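Local coordinates for protein PHB depolymerase (Penicillium funiculosum, PDB 2D81) that hydrolyses the ester bonds of polyhydroxybutyrate, a bacterial storage polyester, as a fungal depolymerase with a circularly permuted alpha/beta hydrolase fold, at residues F191-S196 against N200-T205. Numbering follows the deposited sequence.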
ATOM      1  N   PHE A 191      14.566   9.782  -5.219  1.00  9.04           N
ATOM      2  CA  PHE A 191      15.712   8.882  -5.171  1.00  7.86           C
ATOM      3  C   PHE A 191      15.630   7.864  -6.301  1.00  6.95           C
ATOM      4  O   PHE A 191      14.548   7.595  -6.828  1.00  7.93           O
ATOM      5  CB  PHE A 191      15.767   8.172  -3.813  1.00  7.78           C
ATOM      6  CG  PHE A 191      14.654   7.184  -3.594  1.00  7.89           C
ATOM      7  CD1 PHE A 191      14.795   5.858  -3.994  1.00  7.64           C
ATOM      8  CD2 PHE A 191      13.461   7.581  -3.001  1.00  8.03           C
ATOM      9  CE1 PHE A 191      13.760   4.940  -3.806  1.00  9.04           C
ATOM     10  CE2 PHE A 191      12.421   6.671  -2.810  1.00  8.83           C
ATOM     11  CZ  PHE A 191      12.572   5.349  -3.214  1.00  7.86           C
ATOM     12  N   ALA A 192      16.774   7.306  -6.680  1.00  7.99           N
ATOM     13  CA  ALA A 192      16.807   6.324  -7.759  1.00  7.84           C
ATOM     14  C   ALA A 192      16.310   4.964  -7.283  1.00  7.57           C
ATOM     15  O   ALA A 192      16.876   4.378  -6.358  1.00  8.34           O
ATOM     16  CB  ALA A 192      18.226   6.198  -8.304  1.00  8.27           C
ATOM     17  N   GLN A 193      15.247   4.465  -7.909  1.00  7.56           N
ATOM     18  CA  GLN A 193      14.847   3.074  -7.714  1.00  8.03           C
ATOM     19  C   GLN A 193      15.708   2.200  -8.613  1.00  8.81           C
ATOM     20  O   GLN A 193      15.241   1.640  -9.607  1.00  8.81           O
ATOM     21  CB  GLN A 193      13.365   2.884  -8.048  1.00  8.78           C
ATOM     22  CG  GLN A 193      12.442   3.740  -7.199  1.00  8.42           C
ATOM     23  CD  GLN A 193      10.981   3.396  -7.396  1.00  8.04           C
ATOM     24  OE1 GLN A 193      10.537   3.118  -8.513  1.00  9.51           O
ATOM     25  NE2 GLN A 193      10.219   3.428  -6.312  1.00  4.90           N
ATOM     26  N   SER A 194      16.984   2.108  -8.255  1.00  9.06           N
ATOM     27  CA  SER A 194      17.962   1.368  -9.036  1.00 10.05           C
ATOM     28  C   SER A 194      18.496   0.208  -8.212  1.00 10.28           C
ATOM     29  O   SER A 194      18.351   0.187  -6.992  1.00 10.48           O
ATOM     30  CB  SER A 194      19.120   2.284  -9.418  1.00 10.96           C
ATOM     31  OG  SER A 194      19.762   2.765  -8.252  1.00 11.05           O
ATOM     32  N   GLY A 195      19.127  -0.747  -8.883  1.00 11.89           N
ATOM     33  CA  GLY A 195      19.698  -1.884  -8.185  1.00 11.01           C
ATOM     34  C   GLY A 195      18.687  -2.586  -7.301  1.00 11.20           C
ATOM     35  O   GLY A 195      17.615  -2.982  -7.764  1.00 10.62           O
ATOM     36  N   SER A 196      19.026  -2.740  -6.024  1.00 10.03           N
ATOM     37  CA  SER A 196      18.181  -3.475  -5.090  1.00 12.02           C
ATOM     38  C   SER A 196      16.909  -2.702  -4.755  1.00 11.27           C
ATOM     39  O   SER A 196      15.989  -3.250  -4.146  1.00 10.99           O
ATOM     40  CB  SER A 196      18.950  -3.764  -3.799  1.00 13.08           C
ATOM     41  OG  SER A 196      19.221  -2.564  -3.095  1.00 14.60           O
ATOM     42  N   ASN A 200      11.466  -4.688 -12.402  1.00 12.81           N
ATOM     43  CA  ASN A 200      10.674  -4.521 -13.607  1.00 14.17           C
ATOM     44  C   ASN A 200       9.288  -4.045 -13.174  1.00 12.99           C
ATOM     45  O   ASN A 200       8.781  -4.461 -12.129  1.00 11.90           O
ATOM     46  CB  ASN A 200      10.582  -5.851 -14.358  1.00 19.30           C
ATOM     47  CG  ASN A 200      10.356  -5.666 -15.841  1.00 24.13           C
ATOM     48  OD1 ASN A 200      11.099  -4.945 -16.508  1.00 28.50           O
ATOM     49  ND2 ASN A 200       9.332  -6.324 -16.372  1.00 30.19           N
ATOM     50  N   GLY A 201       8.687  -3.161 -13.964  1.00 11.21           N
ATOM     51  CA  GLY A 201       7.386  -2.621 -13.608  1.00 10.52           C
ATOM     52  C   GLY A 201       7.466  -1.448 -12.647  1.00 10.66           C
ATOM     53  O   GLY A 201       6.438  -0.878 -12.273  1.00 10.12           O
ATOM     54  N   MET A 202       8.684  -1.090 -12.246  1.00  9.87           N
ATOM     55  CA  MET A 202       8.898   0.069 -11.385  1.00  8.36           C
ATOM     56  C   MET A 202       9.683   1.168 -12.096  1.00  8.09           C
ATOM     57  O   MET A 202      10.572   0.893 -12.902  1.00  8.68           O
ATOM     58  CB  MET A 202       9.625  -0.348 -10.102  1.00  7.91           C
ATOM     59  CG  MET A 202       8.785  -1.215  -9.174  1.00  9.54           C
ATOM     60  SD  MET A 202       9.672  -1.743  -7.695  1.00 10.11           S
ATOM     61  CE  MET A 202       9.627  -0.233  -6.696  1.00 10.30           C
ATOM     62  N   ASP A 203       9.339   2.417 -11.796  1.00  7.87           N
ATOM     63  CA  ASP A 203       9.928   3.569 -12.470  1.00  8.42           C
ATOM     64  C   ASP A 203      11.382   3.750 -12.036  1.00  8.05           C
ATOM     65  O   ASP A 203      11.856   3.074 -11.122  1.00  8.82           O
ATOM     66  CB  ASP A 203       9.114   4.825 -12.138  1.00  9.03           C
ATOM     67  CG  ASP A 203       9.292   5.934 -13.162  1.00 12.12           C
ATOM     68  OD1 ASP A 203       8.587   6.957 -13.046  1.00 12.81           O
ATOM     69  OD2 ASP A 203      10.125   5.790 -14.081  1.00 14.52           O
ATOM     70  N   THR A 204      12.084   4.663 -12.698  1.00  9.25           N
ATOM     71  CA  THR A 204      13.485   4.936 -12.388  1.00  9.11           C
ATOM     72  C   THR A 204      13.626   5.649 -11.046  1.00  9.13           C
ATOM     73  O   THR A 204      14.675   5.581 -10.401  1.00  8.53           O
ATOM     74  CB  THR A 204      14.124   5.836 -13.466  1.00 10.22           C
ATOM     75  OG1 THR A 204      13.415   7.079 -13.523  1.00 12.42           O
ATOM     76  CG2 THR A 204      14.063   5.169 -14.827  1.00 11.73           C
ATOM     77  N   THR A 205      12.564   6.335 -10.637  1.00  9.50           N
ATOM     78  CA  THR A 205      12.644   7.297  -9.546  1.00  8.51           C
ATOM     79  C   THR A 205      11.517   7.065  -8.542  1.00  8.37           C
ATOM     80  O   THR A 205      10.369   6.853  -8.928  1.00  7.72           O
ATOM     81  CB  THR A 205      12.535   8.740 -10.094  1.00  9.72           C
ATOM     82  OG1 THR A 205      13.532   8.944 -11.105  1.00  9.04           O
ATOM     83  CG2 THR A 205      12.734   9.759  -8.978  1.00  9.68           C
TER
HETATM   84  O   HOH W   1      12.955   0.361 -10.879  1.00  8.78           O
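Q193 sets CG beside its backbone N and anti to the carbonyl carbon (chi1 -59°), then runs on extended, which carries its terminal amide along the backbone of D203-T205 as far as M202. The M202 chain starts out the same way but bends at chi3 (77°), and its CE methyl meets the end of the Q193 amide, the two side chains crossing at about a right angle. Nearer the main chain, Q193 CB lies 3.4 Å from D203 O. Q193 CG rests 3.7 Å from T205 C. Q193 N donates to T204 O across 2.8 Å, bent (139° at the hydrogen) and coming from above the carbonyl plane. A water bridges Q193 O and D203 O, 2.9 Å from each, tying the diverging chains together. T205 CG2 packs 3.5 Å from F191 O, the same oxygen that receives a CA-H...O contact from T205 CA at 3.3 Å. With an alanine at Q193, the packing on T205 C would be lost and a gap would probably open beside the M202 methyl. Helix 301-314 packs on F191, Q193 and M202 through Q309. A192 and T205 form an antiparallel, non-hydrogen-bonded pair where edge strand 187-192 ends, before an inverse gamma turn centred on Q193, and strand 205-210 begins: a beta hairpin with a long connecting loop, at the edge of the central alpha/beta hydrolase sheet.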